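Local atomic coordinates of N-acetylglucosamine-6-phosphate deacetylase (Mycobacterium smegmatis, PDB entry 6FV4), a protein that probably removes the acetyl group from N-acetylglucosamine-6-phosphate, using divalent metal ions bound in an amidohydrolase-type active site. Residues H225-M230 with R267-T272; R231-R236 with P240-T245. The protein carries 1 engineered substitution. One frame throughout, in Å; residues are numbered along the deposited sequence.

Contact 1: residues H225-M230 with R267-T272. With CD (cadmium ion), chain J.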
ATOM      1  N   HIS B 225      16.153   1.857   0.946  1.00 21.49           N
ATOM      2  CA  HIS B 225      15.308   2.310   2.053  1.00 27.91           C
ATOM      3  C   HIS B 225      14.082   3.113   1.614  1.00 30.88           C
ATOM      4  O   HIS B 225      14.074   4.354   1.659  1.00 26.22           O
ATOM      5  CB  HIS B 225      16.115   3.092   3.105  1.00 27.29           C
ATOM      6  CG  HIS B 225      16.971   4.195   2.549  1.00 25.42           C
ATOM      7  ND1 HIS B 225      16.554   5.032   1.539  1.00 25.60           N
ATOM      8  CD2 HIS B 225      18.210   4.614   2.896  1.00 29.12           C
ATOM      9  CE1 HIS B 225      17.494   5.922   1.285  1.00 27.90           C
ATOM     10  NE2 HIS B 225      18.499   5.702   2.110  1.00 26.37           N
ATOM     11  N   LEU B 226      13.060   2.377   1.177  1.00 24.09           N
ATOM     12  CA  LEU B 226      11.793   2.925   0.710  1.00 29.61           C
ATOM     13  C   LEU B 226      11.304   4.055   1.601  1.00 25.87           C
ATOM     14  O   LEU B 226      11.322   3.940   2.826  1.00 26.79           O
ATOM     15  CB  LEU B 226      10.737   1.816   0.667  1.00 23.54           C
ATOM     16  CG  LEU B 226       9.572   2.111  -0.271  1.00 28.23           C
ATOM     17  CD1 LEU B 226       9.953   1.865  -1.702  1.00 23.67           C
ATOM     18  CD2 LEU B 226       8.352   1.256   0.093  1.00 28.37           C
ATOM     19  N   PHE B 227      10.883   5.148   0.953  1.00 24.63           N
ATOM     20  CA  PHE B 227      10.348   6.385   1.519  1.00 31.53           C
ATOM     21  C   PHE B 227      11.440   7.340   1.996  1.00 32.85           C
ATOM     22  O   PHE B 227      11.223   8.558   2.013  1.00 32.50           O
ATOM     23  CB  PHE B 227       9.356   6.105   2.660  1.00 29.05           C
ATOM     24  CG  PHE B 227       8.003   5.635   2.180  1.00 30.44           C
ATOM     25  CD1 PHE B 227       7.050   6.549   1.732  1.00 32.44           C
ATOM     26  CD2 PHE B 227       7.700   4.279   2.151  1.00 27.32           C
ATOM     27  CE1 PHE B 227       5.794   6.118   1.286  1.00 34.31           C
ATOM     28  CE2 PHE B 227       6.457   3.838   1.702  1.00 27.93           C
ATOM     29  CZ  PHE B 227       5.497   4.762   1.265  1.00 27.92           C
ATOM     30  N   ASN B 228      12.603   6.828   2.389  1.00 29.56           N
ATOM     31  CA  ASN B 228      13.702   7.712   2.787  1.00 31.94           C
ATOM     32  C   ASN B 228      14.492   8.144   1.565  1.00 29.09           C
ATOM     33  O   ASN B 228      14.784   7.329   0.687  1.00 30.43           O
ATOM     34  CB  ASN B 228      14.636   7.036   3.790  1.00 26.99           C
ATOM     35  CG  ASN B 228      13.937   6.665   5.066  1.00 35.90           C
ATOM     36  OD1 ASN B 228      13.917   5.494   5.463  1.00 31.69           O
ATOM     37  ND2 ASN B 228      13.331   7.653   5.713  1.00 35.84           N
ATOM     38  N   ALA B 229      14.823   9.440   1.507  1.00 29.55           N
ATOM     39  CA  ALA B 229      15.611  10.015   0.407  1.00 31.28           C
ATOM     40  C   ALA B 229      14.945   9.761  -0.941  1.00 30.83           C
ATOM     41  O   ALA B 229      15.594   9.436  -1.933  1.00 28.59           O
ATOM     42  CB  ALA B 229      17.047   9.485   0.411  1.00 31.98           C
ATOM     43  N   MET B 230      13.632   9.926  -0.984  1.00 29.19           N
ATOM     44  CA  MET B 230      12.855   9.508  -2.132  1.00 30.50           C
ATOM     45  C   MET B 230      11.656  10.436  -2.253  1.00 29.33           C
ATOM     46  O   MET B 230      11.129  10.897  -1.241  1.00 30.59           O
ATOM     47  CB  MET B 230      12.433   8.047  -1.935  1.00 33.02           C
ATOM     48  CG  MET B 230      11.500   7.462  -2.951  1.00 35.92           C
ATOM     49  SD  MET B 230      11.250   5.724  -2.511  1.00 32.93           S
ATOM     50  CE  MET B 230      12.883   5.061  -2.866  1.00 27.18           C
ATOM     51  N   ARG B 267       3.627  -1.427   8.148  1.00 27.41           N
ATOM     52  CA  ARG B 267       2.477  -2.327   8.019  1.00 26.65           C
ATOM     53  C   ARG B 267       1.817  -2.194   6.654  1.00 21.33           C
ATOM     54  O   ARG B 267       1.481  -3.196   6.014  1.00 26.82           O
ATOM     55  CB  ARG B 267       1.451  -2.026   9.119  1.00 29.33           C
ATOM     56  CG  ARG B 267       1.537  -2.897  10.338  1.00 34.43           C
ATOM     57  CD  ARG B 267       0.236  -2.835  11.177  1.00 34.04           C
ATOM     58  NE  ARG B 267      -0.236  -1.467  11.434  1.00 38.36           N
ATOM     59  CZ  ARG B 267       0.240  -0.663  12.383  1.00 37.40           C
ATOM     60  NH1 ARG B 267       1.233  -1.065  13.172  1.00 37.07           N
ATOM     61  NH2 ARG B 267      -0.269   0.555  12.542  1.00 34.61           N
ATOM     62  N   HIS B 268       1.557  -0.958   6.228  1.00 23.38           N
ATOM     63  CA  HIS B 268       0.990  -0.699   4.905  1.00 22.75           C
ATOM     64  C   HIS B 268       1.797  -1.369   3.794  1.00 26.97           C
ATOM     65  O   HIS B 268       1.241  -2.022   2.902  1.00 26.64           O
ATOM     66  CB  HIS B 268       0.943   0.814   4.683  1.00 26.16           C
ATOM     67  CG  HIS B 268       0.369   1.221   3.361  1.00 29.15           C
ATOM     68  ND1 HIS B 268      -0.980   1.149   3.080  1.00 32.21           N
ATOM     69  CD2 HIS B 268       0.959   1.719   2.251  1.00 32.00           C
ATOM     70  CE1 HIS B 268      -1.194   1.580   1.849  1.00 35.27           C
ATOM     71  NE2 HIS B 268      -0.031   1.934   1.324  1.00 29.17           N
ATOM     72  N   ILE B 269       3.117  -1.189   3.815  1.00 26.57           N
ATOM     73  CA  ILE B 269       3.941  -1.756   2.752  1.00 24.19           C
ATOM     74  C   ILE B 269       3.959  -3.275   2.851  1.00 23.68           C
ATOM     75  O   ILE B 269       3.845  -3.977   1.838  1.00 26.69           O
ATOM     76  CB  ILE B 269       5.356  -1.144   2.781  1.00 25.02           C
ATOM     77  CG1 ILE B 269       5.285   0.345   2.431  1.00 24.49           C
ATOM     78  CG2 ILE B 269       6.294  -1.870   1.778  1.00 24.91           C
ATOM     79  CD1 ILE B 269       4.584   0.650   1.097  1.00 26.39           C
ATOM     80  N   THR B 270       4.092  -3.815   4.063  1.00 21.44           N
ATOM     81  CA  THR B 270       4.027  -5.263   4.208  1.00 25.29           C
ATOM     82  C   THR B 270       2.708  -5.795   3.670  1.00 27.26           C
ATOM     83  O   THR B 270       2.687  -6.791   2.940  1.00 25.44           O
ATOM     84  CB  THR B 270       4.196  -5.669   5.668  1.00 26.29           C
ATOM     85  OG1 THR B 270       5.456  -5.198   6.160  1.00 25.65           O
ATOM     86  CG2 THR B 270       4.126  -7.176   5.804  1.00 29.10           C
ATOM     87  N   GLN B 271       1.599  -5.120   4.010  1.00 29.98           N
ATOM     88  CA  GLN B 271       0.279  -5.487   3.502  1.00 29.64           C
ATOM     89  C   GLN B 271       0.249  -5.421   1.975  1.00 32.13           C
ATOM     90  O   GLN B 271      -0.337  -6.292   1.322  1.00 32.61           O
ATOM     91  CB  GLN B 271      -0.773  -4.562   4.154  1.00 27.07           C
ATOM     92  CG  GLN B 271      -2.228  -4.818   3.849  1.00 31.34           C
ATOM     93  CD  GLN B 271      -3.187  -3.861   4.607  1.00 38.81           C
ATOM     94  OE1 GLN B 271      -2.761  -2.889   5.259  1.00 39.21           O
ATOM     95  NE2 GLN B 271      -4.483  -4.150   4.524  1.00 37.00           N
ATOM     96  N   THR B 272       0.921  -4.431   1.385  1.00 27.21           N
ATOM     97  CA  THR B 272       0.920  -4.267  -0.071  1.00 27.88           C
ATOM     98  C   THR B 272       1.770  -5.329  -0.776  1.00 28.80           C
ATOM     99  O   THR B 272       1.311  -5.966  -1.729  1.00 28.91           O
ATOM    100  CB  THR B 272       1.422  -2.864  -0.452  1.00 28.78           C
ATOM    101  OG1 THR B 272       0.669  -1.869   0.244  1.00 34.41           O
ATOM    102  CG2 THR B 272       1.271  -2.616  -1.950  1.00 30.09           C
TER
HETATM  103 CD    CD J 403      20.779   6.619   2.172  1.00 27.76          CD
HETATM  104  O   HOH W   1      19.695   8.432   3.676  1.00 31.32           O
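The Phe227 ring meets helix 263-273 with its edge: Ile269 CD1 lies in the ring plane, 3.7 Å from Phe227 CE2. With CG anti to the carbonyl carbon (chi1 -76°), Phe227 sends the ring toward the helix. The His225 imidazole has Asn228 CB over one face, displaced toward the rim, and His225 NE2 binds the cadmium ion at 2.5 Å, together with Glu138, His150 and His204. On the helix, Thr272 OG1 sits over the centre of one face of the His268 ring and is tied there by its hydrogen bond to His268 O, which Thr272 N reaches from the opposite carbonyl face. Beside the phenyl edge, Leu226 and Ile269 meet tip to tip, Leu226 CD2 to Ile269 CD1, 3.9 Å, so one helix methyl serves two loop residues. A type II turn from His225 to Asn228, closed by Asn228 N to His225 O at 3.0 Å, puts Leu226 and Phe227 at its corners; Phe227 N makes a weak hydrogen bond to Met230 SD, 3.5 Å apart. The segments thus touch through carbon alone: the helix meets the turn's apolar corners, not the metal ligand, and any influence on His225 would probably be indirect, through the turn.

Contact 2: residues R231-R236 with P240-T245; sequences RPIDRR and PAVALT. With 16G (2-acetamido-2-deoxy-6-O-phosphono-alpha-D-glucopyranose), chain D.
Ile233 and Val242 cross at about a right angle where the loop leading out of strand 222-223 packs on the first turn of helix 240-246, in the catalytic domain of an amidohydrolase-family enzyme, a fold built on a beta/alpha barrel. Val242 CG2 is the touching branch, 3.9 Å from Ile233 CG1, with the isoleucine's CG2 and CD1 also close to it. Ile233 CG1 stands anti to the carbonyl carbon (chi1 -60°), and the end of the side chain comes nearer the helix than its first bond suggests. Ala241 CB meets the same Ile233 CG1 at 4.2 Å, so CG1 has helix methyls from two successive residues as neighbours. At the start of the helix Arg231 CB lies against Pro240 CD, 3.9 Å apart, while Arg231 NH2 makes a weak hydrogen bond to Glu206 O.

Farther along, Asp234 forms an Asx turn: its OD2 takes the Arg236 N-H from well above the carboxylate plane, and also that of Glu237. Beyond it, the phosphate of the bound sugar lies over one face of the Arg235 guanidinium, toward its rim, with Arg236 on the other side. The same ligand is hydrogen-bonded to Asn228, Ala229 and His260 of the second subunit, so this loop contributes to a pocket across the dimer interface. Back at the helix start, polar linkage between the segments comes from a water that donates to Arg231 O (2.8 Å) and accepts from Ala241 N (3.0 Å), joining loop carbonyl to helix amide.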
ATOM      1  N   ARG B 231      11.262  10.730  -3.484  1.00 28.94           N
ATOM      2  CA  ARG B 231      10.072  11.536  -3.715  1.00 32.90           C
ATOM      3  C   ARG B 231       8.853  10.868  -3.075  1.00 32.79           C
ATOM      4  O   ARG B 231       8.713   9.644  -3.141  1.00 34.24           O
ATOM      5  CB  ARG B 231       9.864  11.713  -5.219  1.00 35.90           C
ATOM      6  CG  ARG B 231       8.589  12.412  -5.612  1.00 39.49           C
ATOM      7  CD  ARG B 231       8.387  12.339  -7.113  1.00 38.40           C
ATOM      8  NE  ARG B 231       9.353  13.159  -7.829  1.00 48.21           N
ATOM      9  CZ  ARG B 231       9.024  14.101  -8.708  1.00 49.45           C
ATOM     10  NH1 ARG B 231       7.747  14.341  -8.982  1.00 47.51           N
ATOM     11  NH2 ARG B 231       9.975  14.799  -9.314  1.00 48.47           N
ATOM     12  N   PRO B 232       7.972  11.622  -2.422  1.00 33.20           N
ATOM     13  CA  PRO B 232       6.813  11.007  -1.767  1.00 29.63           C
ATOM     14  C   PRO B 232       5.742  10.573  -2.761  1.00 32.43           C
ATOM     15  O   PRO B 232       5.779  10.890  -3.953  1.00 27.42           O
ATOM     16  CB  PRO B 232       6.285  12.126  -0.863  1.00 31.96           C
ATOM     17  CG  PRO B 232       6.693  13.374  -1.573  1.00 35.64           C
ATOM     18  CD  PRO B 232       8.055  13.066  -2.129  1.00 33.76           C
ATOM     19  N   ILE B 233       4.760   9.840  -2.222  1.00 28.63           N
ATOM     20  CA  ILE B 233       3.572   9.454  -2.982  1.00 32.16           C
ATOM     21  C   ILE B 233       2.628  10.643  -3.083  1.00 31.46           C
ATOM     22  O   ILE B 233       2.239  11.234  -2.065  1.00 28.04           O
ATOM     23  CB  ILE B 233       2.860   8.261  -2.325  1.00 28.74           C
ATOM     24  CG1 ILE B 233       3.786   7.039  -2.240  1.00 30.03           C
ATOM     25  CG2 ILE B 233       1.582   7.893  -3.108  1.00 29.60           C
ATOM     26  CD1 ILE B 233       3.236   5.949  -1.308  1.00 28.26           C
ATOM     27  N   ASP B 234       2.246  10.980  -4.313  1.00 28.49           N
ATOM     28  CA  ASP B 234       1.217  11.966  -4.597  1.00 31.21           C
ATOM     29  C   ASP B 234       0.148  11.328  -5.479  1.00 34.57           C
ATOM     30  O   ASP B 234       0.445  10.465  -6.312  1.00 27.75           O
ATOM     31  CB  ASP B 234       1.827  13.200  -5.271  1.00 33.06           C
ATOM     32  CG  ASP B 234       0.785  14.142  -5.828  1.00 34.31           C
ATOM     33  OD1 ASP B 234       0.224  14.932  -5.038  1.00 38.74           O
ATOM     34  OD2 ASP B 234       0.546  14.108  -7.058  1.00 36.76           O
ATOM     35  N   ARG B 235      -1.102  11.771  -5.272  1.00 29.81           N
ATOM     36  CA  ARG B 235      -2.281  11.181  -5.909  1.00 32.39           C
ATOM     37  C   ARG B 235      -2.216  11.209  -7.431  1.00 31.72           C
ATOM     38  O   ARG B 235      -2.778  10.329  -8.094  1.00 29.49           O
ATOM     39  CB  ARG B 235      -3.531  11.937  -5.457  1.00 33.21           C
ATOM     40  CG  ARG B 235      -3.377  13.417  -5.767  1.00 40.22           C
ATOM     41  CD  ARG B 235      -4.639  14.155  -5.607  1.00 45.06           C
ATOM     42  NE  ARG B 235      -4.648  15.455  -6.287  1.00 50.65           N
ATOM     43  CZ  ARG B 235      -5.367  15.735  -7.379  1.00 52.15           C
ATOM     44  NH1 ARG B 235      -6.138  14.809  -7.942  1.00 41.66           N
ATOM     45  NH2 ARG B 235      -5.315  16.952  -7.915  1.00 54.04           N
ATOM     46  N   ARG B 236      -1.593  12.230  -8.015  1.00 31.51           N
ATOM     47  CA  ARG B 236      -1.470  12.286  -9.460  1.00 30.56           C
ATOM     48  C   ARG B 236      -0.079  11.928  -9.970  1.00 31.94           C
ATOM     49  O   ARG B 236       0.043  11.550 -11.135  1.00 31.09           O
ATOM     50  CB  ARG B 236      -1.875  13.674  -9.975  1.00 40.06           C
ATOM     51  CG  ARG B 236      -3.337  14.010  -9.670  1.00 43.24           C
ATOM     52  CD  ARG B 236      -3.759  15.325 -10.302  1.00 54.46           C
ATOM     53  NE  ARG B 236      -2.685  16.317 -10.256  1.00 58.13           N
ATOM     54  CZ  ARG B 236      -2.881  17.634 -10.272  1.00 62.46           C
ATOM     55  NH1 ARG B 236      -4.119  18.122 -10.314  1.00 67.09           N
ATOM     56  NH2 ARG B 236      -1.842  18.463 -10.234  1.00 59.17           N
ATOM     57  N   PRO B 240       8.381   6.997  -6.977  1.00 32.86           N
ATOM     58  CA  PRO B 240       9.045   5.696  -7.118  1.00 27.98           C
ATOM     59  C   PRO B 240       8.536   4.639  -6.157  1.00 27.23           C
ATOM     60  O   PRO B 240       8.526   3.464  -6.529  1.00 25.65           O
ATOM     61  CB  PRO B 240      10.530   6.024  -6.861  1.00 30.79           C
ATOM     62  CG  PRO B 240      10.619   7.556  -6.835  1.00 34.79           C
ATOM     63  CD  PRO B 240       9.268   8.003  -6.368  1.00 31.49           C
ATOM     64  N   ALA B 241       8.112   5.012  -4.943  1.00 28.51           N
ATOM     65  CA  ALA B 241       7.682   4.015  -3.965  1.00 28.74           C
ATOM     66  C   ALA B 241       6.571   3.125  -4.509  1.00 30.55           C
ATOM     67  O   ALA B 241       6.517   1.929  -4.182  1.00 28.22           O
ATOM     68  CB  ALA B 241       7.213   4.692  -2.671  1.00 28.34           C
ATOM     69  N   VAL B 242       5.701   3.678  -5.356  1.00 24.64           N
ATOM     70  CA  VAL B 242       4.560   2.903  -5.840  1.00 30.91           C
ATOM     71  C   VAL B 242       4.975   1.983  -6.978  1.00 29.14           C
ATOM     72  O   VAL B 242       4.568   0.813  -7.015  1.00 27.63           O
ATOM     73  CB  VAL B 242       3.401   3.843  -6.233  1.00 30.13           C
ATOM     74  CG1 VAL B 242       2.312   3.090  -7.003  1.00 29.88           C
ATOM     75  CG2 VAL B 242       2.809   4.469  -4.967  1.00 27.84           C
ATOM     76  N   ALA B 243       5.815   2.480  -7.906  1.00 30.56           N
ATOM     77  CA  ALA B 243       6.413   1.606  -8.915  1.00 29.61           C
ATOM     78  C   ALA B 243       7.159   0.453  -8.264  1.00 24.08           C
ATOM     79  O   ALA B 243       7.057  -0.697  -8.712  1.00 25.80           O
ATOM     80  CB  ALA B 243       7.352   2.402  -9.833  1.00 30.80           C
ATOM     81  N   LEU B 244       7.877   0.733  -7.177  1.00 24.76           N
ATOM     82  CA  LEU B 244       8.661  -0.304  -6.508  1.00 27.60           C
ATOM     83  C   LEU B 244       7.782  -1.318  -5.779  1.00 28.98           C
ATOM     84  O   LEU B 244       8.082  -2.519  -5.793  1.00 28.09           O
ATOM     85  CB  LEU B 244       9.670   0.335  -5.551  1.00 27.70           C
ATOM     86  CG  LEU B 244      10.848   1.054  -6.231  1.00 23.63           C
ATOM     87  CD1 LEU B 244      11.506   2.018  -5.251  1.00 26.33           C
ATOM     88  CD2 LEU B 244      11.881   0.045  -6.748  1.00 25.82           C
ATOM     89  N   THR B 245       6.692  -0.871  -5.129  1.00 30.96           N
ATOM     90  CA  THR B 245       5.823  -1.832  -4.457  1.00 26.95           C
ATOM     91  C   THR B 245       4.959  -2.605  -5.440  1.00 27.43           C
ATOM     92  O   THR B 245       4.566  -3.741  -5.144  1.00 28.61           O
ATOM     93  CB  THR B 245       4.929  -1.148  -3.416  1.00 26.06           C
ATOM     94  OG1 THR B 245       4.246  -0.035  -4.001  1.00 30.94           O
ATOM     95  CG2 THR B 245       5.750  -0.658  -2.236  1.00 28.72           C
TER
HETATM   96  C1  16G D 402     -13.149  15.705  -5.761  0.75 43.25           C
HETATM   97  C2  16G D 402     -13.670  16.806  -4.834  0.75 43.29           C
HETATM   98  C3  16G D 402     -12.851  18.087  -5.001  0.75 47.81           C
HETATM   99  C4  16G D 402     -11.353  17.809  -4.938  0.75 43.91           C
HETATM  100  C5  16G D 402     -11.003  16.719  -5.942  0.75 41.66           C
HETATM  101  C6  16G D 402      -9.529  16.380  -5.954  0.75 41.93           C
HETATM  102  C7  16G D 402     -15.899  17.718  -4.273  0.75 48.77           C
HETATM  103  C8  16G D 402     -17.306  17.912  -4.757  0.75 46.28           C
HETATM  104  N2  16G D 402     -15.075  17.068  -5.110  0.75 48.55           N
HETATM  105  O1  16G D 402     -13.438  16.035  -7.090  0.75 41.47           O
HETATM  106  O3  16G D 402     -13.204  18.997  -3.966  0.75 49.71           O
HETATM  107  O4  16G D 402     -10.623  18.990  -5.253  0.75 45.88           O
HETATM  108  O5  16G D 402     -11.736  15.544  -5.580  0.75 41.54           O
HETATM  109  O6  16G D 402      -8.969  16.681  -4.659  0.75 40.69           O
HETATM  110  O7  16G D 402     -15.530  18.114  -3.171  0.75 53.09           O
HETATM  111  P   16G D 402      -7.408  16.531  -4.416  0.75 40.90           P
HETATM  112  O1P 16G D 402      -6.763  17.565  -5.334  0.75 45.44           O
HETATM  113  O2P 16G D 402      -7.014  16.674  -2.986  0.75 39.03           O
HETATM  114  O3P 16G D 402      -7.139  15.160  -4.942  0.75 43.05           O
HETATM  115  O   HOH W   2       6.911   7.636  -4.040  1.00 28.54           O

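All touching residues of contact 1 are buried, as are four of the five in contact 2, where Arg231 is partly exposed. Both draw on the loop after strand 222-223, contact 2 being nested in the chain between the halves of contact 1. They adjoin directly: Phe227 CZ lies 3.6 Å from Ile233 CD1, and Leu226 CD1 lies 3.9 Å from Leu244 CD1. The centre of contact 1 lies about 15 Å from the centre of the chain, that of contact 2 about 23 Å. Segment 225-230 holds a ligand of the metal site; 231-236 adds a water bridge to its apolar packing and runs out to the more exposed Arg235 and Arg236 beside a phosphate. Each contact also touches the second subunit.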